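Local coordinates for 2-hydroxyisobutanoyl-CoA mutase large subunit (Aquincola tertiaricarbonis, PDB 4R3U), which works with the cobalamin-binding small subunit HcmB to interconvert 2-hydroxyisobutyryl-CoA and (S)-3-hydroxybutyryl-CoA, at residues Ser240-Lys245 with Val289-Pro294; Gln266-Thr271 with Val310-Ala315; Tyr320-Lys325 with Lys432-Leu437; Ala530-Glu535 with Lys561-Thr566; Ile544-Ala549 with Gly554-Lys559. All blocks are in the same frame, centred on the assembly; numbering follows the deposited sequence.

Interaction 1 of 5, residues Ser240-Lys245 with Val289-Pro294; sequences SAKNLK and VDEFAP
A241 sits against the backbone of E291 and the CB of F292, where two connections at the N-terminal end of the TIM-barrel strands pass each other. Residues 240-245 finish helix 226-243 and run on toward strand 247-248, while 289-294 belong to the loop that leads into strand 298-302. The backbones come close here: the CA atoms of A241 and F292 are 5.6 Å apart.

The apolar part is small. The A241 methyl points at the loop, its CB lying 4.2 Å from the CB of F292 and 3.6 Å from the carbonyl O of E291. F292 offers little more than its CB, because chi1 of 70° sets CG between the backbone N and the carbonyl carbon and carries the ring away from A241. The F292 side chain packs on V282 and T283 of helix 264-283 and is about 6 Å from that of the substrate-binding R295.

The charged part lies at the surface. K242 bends at chi2 (-97°), which brings its chain across that of E291, and its CE reaches to 4.1 Å from E291 OE2. The charged atoms stop short of a salt bridge, with K242 NZ 4.6 Å from E291 OE2, so the attraction is probably loose. The other carboxylate oxygen, E291 OE1, is hydrogen-bonded to the backbone N of H288.

Backbone hydrogen bonds hold the loop in a tight turn. V289 O accepts from both F292 N (3.2 Å) and A293 N (2.8 Å), and it lies above one face of the F292 ring, offset toward the rim.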
# COMPACT_ATOMS: atom_id res chain seq x y z
N SER A 240 37.67 0.97 11.28
CA SER A 240 36.39 0.98 11.99
C SER A 240 36.29 -0.12 13.04
O SER A 240 35.80 0.15 14.14
CB SER A 240 35.23 0.83 11.00
OG SER A 240 35.08 2.02 10.26
N ALA A 241 36.77 -1.35 12.73
CA ALA A 241 36.75 -2.50 13.63
C ALA A 241 37.54 -2.21 14.90
O ALA A 241 37.10 -2.55 16.00
CB ALA A 241 37.30 -3.73 12.94
N LYS A 242 38.69 -1.54 14.75
CA LYS A 242 39.58 -1.21 15.85
C LYS A 242 39.31 0.16 16.52
O LYS A 242 39.72 0.34 17.67
CB LYS A 242 41.06 -1.31 15.39
CG LYS A 242 41.54 -2.73 15.03
CD LYS A 242 42.28 -3.38 16.21
CE LYS A 242 43.23 -4.48 15.79
NZ LYS A 242 44.12 -4.91 16.91
N ASN A 243 38.62 1.10 15.84
CA ASN A 243 38.40 2.46 16.37
C ASN A 243 36.95 2.93 16.52
O ASN A 243 36.70 3.87 17.27
CB ASN A 243 39.19 3.48 15.56
CG ASN A 243 40.68 3.30 15.65
OD1 ASN A 243 41.35 3.82 16.57
ND2 ASN A 243 41.24 2.54 14.71
N LEU A 244 36.01 2.31 15.79
CA LEU A 244 34.60 2.75 15.80
C LEU A 244 33.60 1.59 16.06
O LEU A 244 32.95 1.10 15.13
CB LEU A 244 34.26 3.49 14.49
CG LEU A 244 35.17 4.61 14.01
CD1 LEU A 244 34.96 4.85 12.54
CD2 LEU A 244 34.94 5.88 14.80
N LYS A 245 33.48 1.21 17.33
CA LYS A 245 32.63 0.13 17.83
C LYS A 245 31.18 0.09 17.33
O LYS A 245 30.67 -1.00 17.05
CB LYS A 245 32.69 0.03 19.37
CG LYS A 245 34.00 -0.56 19.89
CD LYS A 245 33.88 -1.06 21.34
CE LYS A 245 34.28 -0.02 22.39
NZ LYS A 245 34.68 -0.65 23.68
N VAL A 289 37.83 -13.08 11.20
CA VAL A 289 36.46 -12.82 10.75
C VAL A 289 35.57 -12.23 11.84
O VAL A 289 34.82 -11.29 11.57
CB VAL A 289 35.78 -14.06 10.09
CG1 VAL A 289 34.71 -13.62 9.10
CG2 VAL A 289 36.79 -14.99 9.42
N ASP A 290 35.66 -12.77 13.07
CA ASP A 290 34.82 -12.31 14.18
C ASP A 290 35.14 -10.90 14.72
O ASP A 290 34.33 -10.32 15.45
CB ASP A 290 34.71 -13.39 15.28
CG ASP A 290 34.03 -14.68 14.83
OD1 ASP A 290 33.06 -14.61 14.06
OD2 ASP A 290 34.43 -15.76 15.31
N GLU A 291 36.29 -10.32 14.31
CA GLU A 291 36.67 -8.96 14.70
C GLU A 291 35.90 -7.91 13.86
O GLU A 291 35.85 -6.75 14.27
CB GLU A 291 38.18 -8.72 14.50
CG GLU A 291 39.12 -9.49 15.42
CD GLU A 291 40.56 -9.05 15.28
OE1 GLU A 291 41.41 -9.89 14.90
OE2 GLU A 291 40.84 -7.85 15.53
N PHE A 292 35.35 -8.29 12.68
CA PHE A 292 34.70 -7.33 11.77
C PHE A 292 33.36 -7.77 11.19
O PHE A 292 32.50 -6.91 10.97
CB PHE A 292 35.68 -6.89 10.65
CG PHE A 292 36.02 -7.97 9.64
CD1 PHE A 292 37.04 -8.87 9.88
CD2 PHE A 292 35.30 -8.07 8.45
CE1 PHE A 292 37.34 -9.88 8.96
CE2 PHE A 292 35.60 -9.08 7.52
CZ PHE A 292 36.61 -9.98 7.79
N ALA A 293 33.16 -9.09 10.94
CA ALA A 293 31.90 -9.61 10.41
C ALA A 293 30.64 -9.14 11.15
O ALA A 293 29.66 -8.78 10.46
CB ALA A 293 31.93 -11.11 10.29
N PRO A 294 30.63 -9.03 12.51
CA PRO A 294 29.42 -8.52 13.20
C PRO A 294 28.96 -7.13 12.74
O PRO A 294 27.76 -6.86 12.75
CB PRO A 294 29.84 -8.50 14.67
CG PRO A 294 30.93 -9.49 14.78
CD PRO A 294 31.67 -9.40 13.50

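Interaction 2 of 5, residues Gln266-Thr271 with Val310-Ala315; sequences QEAAFT and VAKFRA
Helices 264-283 and 306-327 come close enough here for the CA atoms of A268 and K312 to lie 7.1 Å apart. They are successive outer helices of the TIM barrel, on either side of strand 298-302 in the chain, and the contact between them is wholly buried.

Its centre is a salt bridge. E267 leaves its helix with CG anti to the backbone N (chi1 174°) and runs on extended, while K312 bends at chi3; the two chains meet at about a right angle. K312 NZ gives a hydrogen bond of 2.9 Å to E267 OE1, coming from above the carboxylate plane, 36° out of it. The lysine's aliphatic part follows, with CE 3.5 Å from the same OE1, and the A268 methyl packs at 4.2 Å from K312 CG.

These buried charges have further partners. K312 NZ also forms a salt bridge with E309 OE1 and a hydrogen bond to V301 O, and E267 OE2 accepts from V301 N, so both helices are tied to one residue of the strand behind them. Within its own helix, E267 O takes T271 N and T271 OG1 from opposite faces of its plane, the hydroxyl bond being 2.6 Å long.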
# COMPACT_ATOMS: atom_id res chain seq x y z
N GLN A 266 20.21 -12.06 -9.43
CA GLN A 266 21.50 -11.42 -9.74
C GLN A 266 21.86 -10.44 -8.62
O GLN A 266 22.99 -10.43 -8.15
CB GLN A 266 21.47 -10.72 -11.10
CG GLN A 266 21.45 -11.68 -12.29
CD GLN A 266 20.84 -11.08 -13.53
OE1 GLN A 266 20.37 -9.95 -13.55
NE2 GLN A 266 20.77 -11.86 -14.58
N GLU A 267 20.86 -9.72 -8.12
CA GLU A 267 21.04 -8.79 -7.02
C GLU A 267 21.62 -9.51 -5.80
O GLU A 267 22.73 -9.17 -5.35
CB GLU A 267 19.71 -8.11 -6.67
CG GLU A 267 19.86 -7.26 -5.43
CD GLU A 267 18.61 -6.72 -4.80
OE1 GLU A 267 17.50 -7.10 -5.23
OE2 GLU A 267 18.74 -5.92 -3.84
N ALA A 268 20.87 -10.50 -5.29
CA ALA A 268 21.24 -11.32 -4.13
C ALA A 268 22.61 -11.99 -4.30
O ALA A 268 23.50 -11.80 -3.46
CB ALA A 268 20.15 -12.37 -3.86
N ALA A 269 22.78 -12.75 -5.38
CA ALA A 269 24.02 -13.49 -5.65
C ALA A 269 25.24 -12.64 -5.91
O ALA A 269 26.30 -12.97 -5.39
CB ALA A 269 23.80 -14.47 -6.79
N PHE A 270 25.12 -11.54 -6.69
CA PHE A 270 26.28 -10.67 -6.99
C PHE A 270 26.75 -9.88 -5.76
O PHE A 270 27.95 -9.63 -5.63
CB PHE A 270 26.02 -9.78 -8.21
CG PHE A 270 25.68 -10.47 -9.52
CD1 PHE A 270 25.80 -11.85 -9.66
CD2 PHE A 270 25.27 -9.73 -10.63
CE1 PHE A 270 25.50 -12.48 -10.86
CE2 PHE A 270 25.02 -10.36 -11.84
CZ PHE A 270 25.11 -11.73 -11.95
N THR A 271 25.83 -9.58 -4.82
CA THR A 271 26.14 -8.89 -3.57
C THR A 271 26.92 -9.85 -2.67
O THR A 271 27.93 -9.45 -2.07
CB THR A 271 24.87 -8.34 -2.91
OG1 THR A 271 24.17 -7.54 -3.85
CG2 THR A 271 25.17 -7.49 -1.67
N VAL A 310 10.32 -10.69 -0.47
CA VAL A 310 10.35 -11.23 0.90
C VAL A 310 11.19 -12.53 0.93
O VAL A 310 12.06 -12.69 1.79
CB VAL A 310 8.91 -11.45 1.44
CG1 VAL A 310 8.94 -12.11 2.81
CG2 VAL A 310 8.12 -10.14 1.49
N ALA A 311 10.96 -13.43 -0.04
CA ALA A 311 11.67 -14.70 -0.18
C ALA A 311 13.18 -14.43 -0.35
O ALA A 311 14.00 -15.12 0.26
CB ALA A 311 11.15 -15.44 -1.39
N LYS A 312 13.53 -13.41 -1.17
CA LYS A 312 14.87 -12.98 -1.48
C LYS A 312 15.59 -12.50 -0.21
O LYS A 312 16.74 -12.88 0.00
CB LYS A 312 14.80 -11.85 -2.52
CG LYS A 312 16.14 -11.36 -3.08
CD LYS A 312 16.00 -9.96 -3.68
CE LYS A 312 16.03 -8.90 -2.60
NZ LYS A 312 15.64 -7.57 -3.12
N PHE A 313 14.92 -11.69 0.64
CA PHE A 313 15.49 -11.15 1.88
C PHE A 313 15.81 -12.26 2.88
O PHE A 313 16.88 -12.24 3.50
CB PHE A 313 14.57 -10.10 2.50
CG PHE A 313 14.25 -8.87 1.69
CD1 PHE A 313 15.27 -8.14 1.07
CD2 PHE A 313 12.95 -8.37 1.61
CE1 PHE A 313 14.98 -6.96 0.36
CE2 PHE A 313 12.65 -7.22 0.87
CZ PHE A 313 13.67 -6.51 0.28
N ARG A 314 14.89 -13.24 3.02
CA ARG A 314 15.02 -14.39 3.92
C ARG A 314 16.09 -15.33 3.41
O ARG A 314 16.93 -15.79 4.20
CB ARG A 314 13.67 -15.10 4.12
CG ARG A 314 12.63 -14.18 4.77
CD ARG A 314 11.22 -14.73 4.67
NE ARG A 314 10.89 -15.59 5.80
CZ ARG A 314 10.90 -16.91 5.78
NH1 ARG A 314 11.23 -17.56 4.66
NH2 ARG A 314 10.57 -17.61 6.86
N ALA A 315 16.13 -15.56 2.08
CA ALA A 315 17.17 -16.37 1.43
C ALA A 315 18.55 -15.75 1.63
O ALA A 315 19.48 -16.46 1.94
CB ALA A 315 16.88 -16.53 -0.06

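Interaction 3 of 5, residues Tyr320-Lys325 with Lys432-Leu437; sequences YAKIMK and KIFEIL
F434 pushes the edge of its ring against I323, where helix 420-442 packs on the outside of helix 306-327, one of the outer helices of the TIM barrel. The two short segments run at 44° to each other, and their axes stay 12.3 Å apart, so the gap is bridged by side chains alone.

I323 CG1 lies in the plane of the F434 ring, 3.7 Å from CE1. The two side chains overlap alongside, pointing opposite ways. F434 keeps CG anti to its carbonyl carbon (chi1 -78°); its CB does not point at the other helix, but the far end of the ring swings toward it.

One atom further along, I323 meets L437 tip to tip, with CD1 of the isoleucine 3.7 Å from CD1 of the leucine. I323 thus touches two residues three positions apart, F434 and L437, that lie on the same side of their helix. The F434 side chain also touches C319, one turn before I323, and I323 rests on F328.

K322, itself partly exposed, adds its aliphatic root. Its extended chain carries the ammonium on to salt bridges with E430, earlier on helix 420-442, and with D73. At the near end of that chain, K322 CB approaches the ring obliquely and stops 4.1 Å from F434 CZ.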
# COMPACT_ATOMS: atom_id res chain seq x y z
N TYR A 320 23.91 -15.94 3.77
CA TYR A 320 24.91 -15.19 4.50
C TYR A 320 25.36 -15.92 5.75
O TYR A 320 26.57 -16.03 5.97
CB TYR A 320 24.38 -13.79 4.86
CG TYR A 320 25.35 -12.99 5.72
CD1 TYR A 320 26.50 -12.44 5.16
CD2 TYR A 320 25.11 -12.80 7.08
CE1 TYR A 320 27.39 -11.69 5.94
CE2 TYR A 320 25.99 -12.06 7.86
CZ TYR A 320 27.13 -11.51 7.28
OH TYR A 320 28.00 -10.78 8.05
N ALA A 321 24.40 -16.42 6.58
CA ALA A 321 24.71 -17.18 7.79
C ALA A 321 25.59 -18.39 7.47
O ALA A 321 26.65 -18.56 8.09
CB ALA A 321 23.44 -17.63 8.48
N LYS A 322 25.16 -19.19 6.45
CA LYS A 322 25.85 -20.41 6.01
C LYS A 322 27.27 -20.14 5.53
O LYS A 322 28.16 -20.90 5.87
CB LYS A 322 25.00 -21.18 4.98
CG LYS A 322 23.79 -21.84 5.61
CD LYS A 322 22.83 -22.47 4.60
CE LYS A 322 21.80 -23.30 5.35
NZ LYS A 322 20.97 -24.13 4.43
N ILE A 323 27.47 -19.05 4.76
CA ILE A 323 28.77 -18.64 4.20
C ILE A 323 29.74 -18.28 5.32
O ILE A 323 30.85 -18.79 5.36
CB ILE A 323 28.59 -17.47 3.17
CG1 ILE A 323 27.86 -17.94 1.89
CG2 ILE A 323 29.92 -16.81 2.82
CD1 ILE A 323 27.25 -16.72 1.02
N MET A 324 29.30 -17.39 6.23
CA MET A 324 30.08 -16.92 7.38
C MET A 324 30.49 -18.05 8.32
O MET A 324 31.68 -18.15 8.67
CB MET A 324 29.33 -15.78 8.11
CG MET A 324 29.09 -14.55 7.22
SD MET A 324 30.52 -13.94 6.24
CE MET A 324 31.38 -13.09 7.45
N LYS A 325 29.56 -18.95 8.65
CA LYS A 325 29.82 -20.11 9.50
C LYS A 325 30.66 -21.16 8.79
O LYS A 325 31.73 -21.51 9.29
CB LYS A 325 28.52 -20.74 10.03
CG LYS A 325 28.78 -21.79 11.13
CD LYS A 325 27.64 -22.79 11.27
CE LYS A 325 27.59 -23.32 12.67
NZ LYS A 325 26.25 -23.87 13.00
N LYS A 432 19.66 -21.39 -5.95
CA LYS A 432 20.03 -20.64 -7.16
C LYS A 432 21.15 -19.66 -6.88
O LYS A 432 22.03 -19.50 -7.73
CB LYS A 432 18.81 -19.96 -7.82
CG LYS A 432 17.81 -20.91 -8.47
CD LYS A 432 18.25 -21.46 -9.83
CE LYS A 432 17.48 -22.72 -10.16
NZ LYS A 432 18.14 -23.51 -11.24
N ILE A 433 21.16 -19.05 -5.66
CA ILE A 433 22.23 -18.15 -5.20
C ILE A 433 23.54 -18.93 -5.07
O ILE A 433 24.56 -18.49 -5.60
CB ILE A 433 21.86 -17.42 -3.87
CG1 ILE A 433 20.87 -16.24 -4.10
CG2 ILE A 433 23.11 -16.96 -3.08
CD1 ILE A 433 19.93 -15.95 -2.85
N PHE A 434 23.52 -20.08 -4.36
CA PHE A 434 24.73 -20.89 -4.17
C PHE A 434 25.35 -21.37 -5.47
O PHE A 434 26.58 -21.33 -5.61
CB PHE A 434 24.52 -22.02 -3.15
CG PHE A 434 24.56 -21.53 -1.73
CD1 PHE A 434 25.64 -20.80 -1.26
CD2 PHE A 434 23.52 -21.81 -0.85
CE1 PHE A 434 25.66 -20.32 0.05
CE2 PHE A 434 23.53 -21.32 0.46
CZ PHE A 434 24.60 -20.59 0.90
N GLU A 435 24.49 -21.76 -6.42
CA GLU A 435 24.77 -22.20 -7.77
C GLU A 435 25.52 -21.08 -8.53
O GLU A 435 26.50 -21.37 -9.20
CB GLU A 435 23.40 -22.47 -8.41
CG GLU A 435 23.31 -23.55 -9.46
CD GLU A 435 21.86 -23.90 -9.71
OE1 GLU A 435 21.23 -23.23 -10.56
OE2 GLU A 435 21.33 -24.79 -9.01
N ILE A 436 25.09 -19.79 -8.38
CA ILE A 436 25.76 -18.64 -8.99
C ILE A 436 27.12 -18.38 -8.35
O ILE A 436 28.12 -18.23 -9.07
CB ILE A 436 24.87 -17.37 -9.02
CG1 ILE A 436 23.60 -17.56 -9.90
CG2 ILE A 436 25.70 -16.09 -9.40
CD1 ILE A 436 22.75 -16.23 -10.16
N LEU A 437 27.16 -18.34 -7.01
CA LEU A 437 28.37 -18.15 -6.20
C LEU A 437 29.47 -19.18 -6.54
O LEU A 437 30.66 -18.85 -6.51
CB LEU A 437 28.02 -18.23 -4.70
CG LEU A 437 27.29 -17.04 -4.08
CD1 LEU A 437 27.03 -17.29 -2.62
CD2 LEU A 437 28.09 -15.75 -4.24

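Interaction 4 of 5, residues Ala530-Glu535 with Lys561-Thr566; sequences AVAKDE and KGIWGT
The indole of W564 touches A532 with its six-membered ring: CZ2 is 3.6 Å and CH2 4.0 Å from the alanine CB, and the methyl approaches obliquely. One face of the indole carries the CD1 methyl of its own neighbour I563, 3.6 Å above the plane and offset toward the rim. Y224 meets the indole in a T-shaped (edge-to-face) pair, and P228, R231 and I232 of helix 226-243 also pack against the W564 side chain.

The same I563 methyl that lies over the indole rim also closes on the other segment, with CD1 3.7 Å from A532 CB. Alanine, isoleucine and tryptophan thus form one small apolar cluster with the A532 methyl in contact with both partners. I563 reaches this position with chi1 of 63°, which puts CG1 between the backbone N and the carbonyl carbon, the crowded position, while CG2 lies beside the N. That second branch faces K533, whose chain crosses it with CE 4.1 Å from CG2.

A532 is the buried member of the group, and its carbonyl O accepts from R231 NH1, while the other nitrogen of that guanidinium, NH2, takes V531 O. A positive charge beside the carbonyls near a helix C-terminus would be expected to be favourable. At the C-terminal end of helix 553-564, G565 leaves helical geometry with positive phi, its N bonded to K561 O at 2.7 Å.

The arrangement is a junction of two helix C-termini, those of 518-532 and 553-564, in the helical C-terminal region that packs against the outer helix 226-243 of the TIM barrel.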
# COMPACT_ATOMS: atom_id res chain seq x y z
N ALA A 530 53.40 7.66 0.64
CA ALA A 530 54.27 6.67 1.28
C ALA A 530 53.46 5.58 2.01
O ALA A 530 53.84 4.40 1.95
CB ALA A 530 55.22 7.36 2.25
N VAL A 531 52.35 5.97 2.66
CA VAL A 531 51.42 5.08 3.35
C VAL A 531 50.68 4.26 2.30
O VAL A 531 50.51 3.05 2.49
CB VAL A 531 50.44 5.88 4.25
CG1 VAL A 531 49.34 4.99 4.82
CG2 VAL A 531 51.18 6.60 5.37
N ALA A 532 50.26 4.90 1.17
CA ALA A 532 49.56 4.23 0.06
C ALA A 532 50.49 3.25 -0.66
O ALA A 532 50.03 2.20 -1.10
CB ALA A 532 49.00 5.25 -0.90
N LYS A 533 51.81 3.57 -0.74
CA LYS A 533 52.81 2.71 -1.38
C LYS A 533 53.04 1.40 -0.60
O LYS A 533 53.56 0.44 -1.16
CB LYS A 533 54.13 3.46 -1.61
CG LYS A 533 54.16 4.27 -2.90
CD LYS A 533 55.58 4.77 -3.14
CE LYS A 533 55.73 5.61 -4.39
NZ LYS A 533 55.79 4.77 -5.62
N ASP A 534 52.64 1.37 0.69
CA ASP A 534 52.75 0.17 1.52
C ASP A 534 51.33 -0.40 1.66
O ASP A 534 50.52 0.18 2.39
CB ASP A 534 53.35 0.52 2.89
CG ASP A 534 53.68 -0.67 3.78
OD1 ASP A 534 53.23 -1.79 3.48
OD2 ASP A 534 54.39 -0.46 4.80
N GLU A 535 51.04 -1.52 0.94
CA GLU A 535 49.73 -2.19 0.91
C GLU A 535 49.26 -2.69 2.29
O GLU A 535 48.07 -2.87 2.50
CB GLU A 535 49.70 -3.37 -0.10
CG GLU A 535 50.06 -3.09 -1.56
CD GLU A 535 49.05 -2.35 -2.41
OE1 GLU A 535 47.87 -2.77 -2.45
OE2 GLU A 535 49.40 -1.25 -2.89
N LYS A 561 46.14 9.74 -7.36
CA LYS A 561 46.05 9.43 -8.80
C LYS A 561 47.46 9.33 -9.43
O LYS A 561 47.67 8.53 -10.35
CB LYS A 561 45.23 10.48 -9.54
CG LYS A 561 43.73 10.25 -9.49
CD LYS A 561 43.02 11.42 -10.13
CE LYS A 561 41.53 11.21 -10.20
NZ LYS A 561 40.82 12.46 -10.60
N GLY A 562 48.41 10.12 -8.91
CA GLY A 562 49.81 10.14 -9.33
C GLY A 562 50.55 8.82 -9.17
O GLY A 562 51.46 8.53 -9.95
N ILE A 563 50.15 8.00 -8.16
CA ILE A 563 50.75 6.67 -7.94
C ILE A 563 49.86 5.49 -8.40
O ILE A 563 50.37 4.41 -8.68
CB ILE A 563 51.32 6.46 -6.49
CG1 ILE A 563 50.22 6.53 -5.41
CG2 ILE A 563 52.49 7.40 -6.19
CD1 ILE A 563 50.37 5.48 -4.34
N TRP A 564 48.53 5.70 -8.43
CA TRP A 564 47.54 4.66 -8.76
C TRP A 564 46.91 4.74 -10.15
O TRP A 564 46.48 3.72 -10.69
CB TRP A 564 46.44 4.62 -7.70
CG TRP A 564 46.87 4.01 -6.39
CD1 TRP A 564 47.93 3.17 -6.19
CD2 TRP A 564 46.24 4.18 -5.12
NE1 TRP A 564 48.00 2.81 -4.87
CE2 TRP A 564 46.97 3.41 -4.19
CE3 TRP A 564 45.11 4.89 -4.67
CZ2 TRP A 564 46.61 3.33 -2.83
CZ3 TRP A 564 44.77 4.83 -3.32
CH2 TRP A 564 45.52 4.07 -2.41
N GLY A 565 46.84 5.95 -10.70
CA GLY A 565 46.20 6.17 -11.99
C GLY A 565 44.69 6.21 -11.82
O GLY A 565 44.19 6.37 -10.71
N THR A 566 43.96 6.09 -12.92
CA THR A 566 42.50 6.12 -12.90
C THR A 566 41.96 4.92 -13.62
O THR A 566 42.66 4.33 -14.46
CB THR A 566 41.96 7.42 -13.49
OG1 THR A 566 42.34 7.54 -14.85
CG2 THR A 566 42.40 8.65 -12.70

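Interaction 5 of 5, residues Ile544-Ala549 with Gly554-Lys559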
# COMPACT_ATOMS: atom_id res chain seq x y z
N ILE A 544 42.60 11.42 8.34
CA ILE A 544 41.98 12.14 9.47
C ILE A 544 42.80 13.42 9.77
O ILE A 544 42.22 14.50 9.88
CB ILE A 544 41.70 11.26 10.75
CG1 ILE A 544 40.77 10.06 10.43
CG2 ILE A 544 41.08 12.09 11.88
CD1 ILE A 544 40.88 8.88 11.41
N GLU A 545 44.15 13.31 9.80
CA GLU A 545 45.02 14.47 10.03
C GLU A 545 44.96 15.49 8.90
O GLU A 545 44.91 16.70 9.15
CB GLU A 545 46.46 14.03 10.33
CG GLU A 545 46.64 13.50 11.75
CD GLU A 545 46.09 14.38 12.85
OE1 GLU A 545 46.53 15.55 12.95
OE2 GLU A 545 45.16 13.93 13.57
N LEU A 546 44.88 15.00 7.67
CA LEU A 546 44.78 15.81 6.47
C LEU A 546 43.52 16.69 6.44
O LEU A 546 43.65 17.92 6.34
CB LEU A 546 44.84 14.93 5.21
CG LEU A 546 46.24 14.59 4.70
CD1 LEU A 546 46.19 13.37 3.78
CD2 LEU A 546 46.88 15.79 4.00
N VAL A 547 42.33 16.09 6.52
CA VAL A 547 41.03 16.80 6.56
C VAL A 547 40.99 17.87 7.69
O VAL A 547 40.54 19.00 7.44
CB VAL A 547 39.79 15.86 6.55
CG1 VAL A 547 39.82 14.93 5.33
CG2 VAL A 547 39.64 15.05 7.84
N LYS A 548 41.55 17.52 8.89
CA LYS A 548 41.68 18.40 10.05
C LYS A 548 42.53 19.61 9.68
O LYS A 548 42.17 20.74 10.02
CB LYS A 548 42.35 17.66 11.23
CG LYS A 548 41.37 16.94 12.13
CD LYS A 548 42.07 15.97 13.05
CE LYS A 548 41.20 15.60 14.24
NZ LYS A 548 41.93 14.73 15.21
N ALA A 549 43.66 19.35 8.97
CA ALA A 549 44.63 20.37 8.58
C ALA A 549 44.12 21.36 7.50
O ALA A 549 44.77 22.38 7.25
CB ALA A 549 45.93 19.70 8.16
N GLY A 554 39.70 16.74 -3.16
CA GLY A 554 40.49 16.89 -4.38
C GLY A 554 41.98 16.83 -4.14
O GLY A 554 42.68 16.16 -4.89
N ASP A 555 42.47 17.49 -3.07
CA ASP A 555 43.90 17.47 -2.71
C ASP A 555 44.37 16.02 -2.50
O ASP A 555 45.36 15.60 -3.10
CB ASP A 555 44.18 18.26 -1.40
CG ASP A 555 44.00 19.76 -1.42
OD1 ASP A 555 44.31 20.39 -2.45
OD2 ASP A 555 43.63 20.32 -0.37
N ILE A 556 43.59 15.26 -1.68
CA ILE A 556 43.79 13.86 -1.30
C ILE A 556 43.66 12.94 -2.51
O ILE A 556 44.57 12.13 -2.76
CB ILE A 556 42.88 13.45 -0.09
CG1 ILE A 556 43.14 14.38 1.15
CG2 ILE A 556 43.07 11.98 0.30
CD1 ILE A 556 42.03 14.40 2.21
N VAL A 557 42.53 13.05 -3.25
CA VAL A 557 42.20 12.26 -4.45
C VAL A 557 43.26 12.42 -5.56
O VAL A 557 43.74 11.41 -6.09
CB VAL A 557 40.75 12.50 -4.94
CG1 VAL A 557 40.55 12.10 -6.41
CG2 VAL A 557 39.73 11.80 -4.04
N GLU A 558 43.61 13.68 -5.90
CA GLU A 558 44.58 13.98 -6.97
C GLU A 558 45.96 13.48 -6.68
O GLU A 558 46.58 12.90 -7.57
CB GLU A 558 44.60 15.46 -7.34
CG GLU A 558 43.33 15.91 -8.05
CD GLU A 558 42.90 15.10 -9.26
OE1 GLU A 558 43.68 15.03 -10.24
OE2 GLU A 558 41.77 14.56 -9.23
N LYS A 559 46.43 13.66 -5.42
CA LYS A 559 47.75 13.19 -4.98
C LYS A 559 47.89 11.67 -5.21
O LYS A 559 48.91 11.22 -5.74
CB LYS A 559 47.95 13.55 -3.49
CG LYS A 559 49.37 13.34 -3.00
CD LYS A 559 50.29 14.40 -3.55
CE LYS A 559 51.73 14.20 -3.13
NZ LYS A 559 52.58 15.32 -3.62
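I556 reaches with its end methyl into the angle between L546 and V547, neighbours on helix 540-549. Its shape makes the reach possible: CG1 is anti to the carbonyl carbon (chi1 -57°), and chi2 of 161° stretches CD1 straight out from the helix, so that one atom makes both close contacts. CD1 is 3.9 Å from V547 CG1 and 4.1 Å from L546 CB.

The two partners receive it differently. L546 points at the second helix and overlaps I556 in the opposite sense, its CD1 coming 4.2 Å from I556 CG1; the leucine and isoleucine therefore lie alongside each other. V547 meets I556 at about a right angle. Of its two methyls CG1, placed beside the backbone N with chi1 at -56°, is the one that touches, while CG2 falls between the N and the carbonyl carbon.

All three residues are buried, and the contact is purely apolar. The nearest CA atoms, those of L546 and I556, are 8.1 Å apart. Helix 518-532 adds M524 against L546 and L528 against I556, and W184 of helix 183-196 also packs on I556; A551, in the short connection between the helices, touches L546 and I556.

This is the packing of two consecutive helices joined by a short turn, with helix 518-532 as a third member, in a small helical C-terminal cluster set against helix 183-196 of the TIM barrel.

Overall arrangement
The five contacts form two groups. Interactions 2 and 3 share helix 306-327 and touch each other, for instance where A268 meets I433; interaction 2 is buried beside a barrel strand and relies on a salt bridge, whereas interaction 3, further out, is mainly apolar. Interaction 1, partly exposed at the N-terminal end of the strands, joins this group through A293 and M324 and combines a small methyl contact with a loose lysine-glutamate approach at the surface. Interactions 4 and 5 share helix 553-564 in the C-terminal helices, their centres about 14 Å apart. Both are apolar, but interaction 5 is buried and interaction 4 more open. Neither touches interactions 2 and 3.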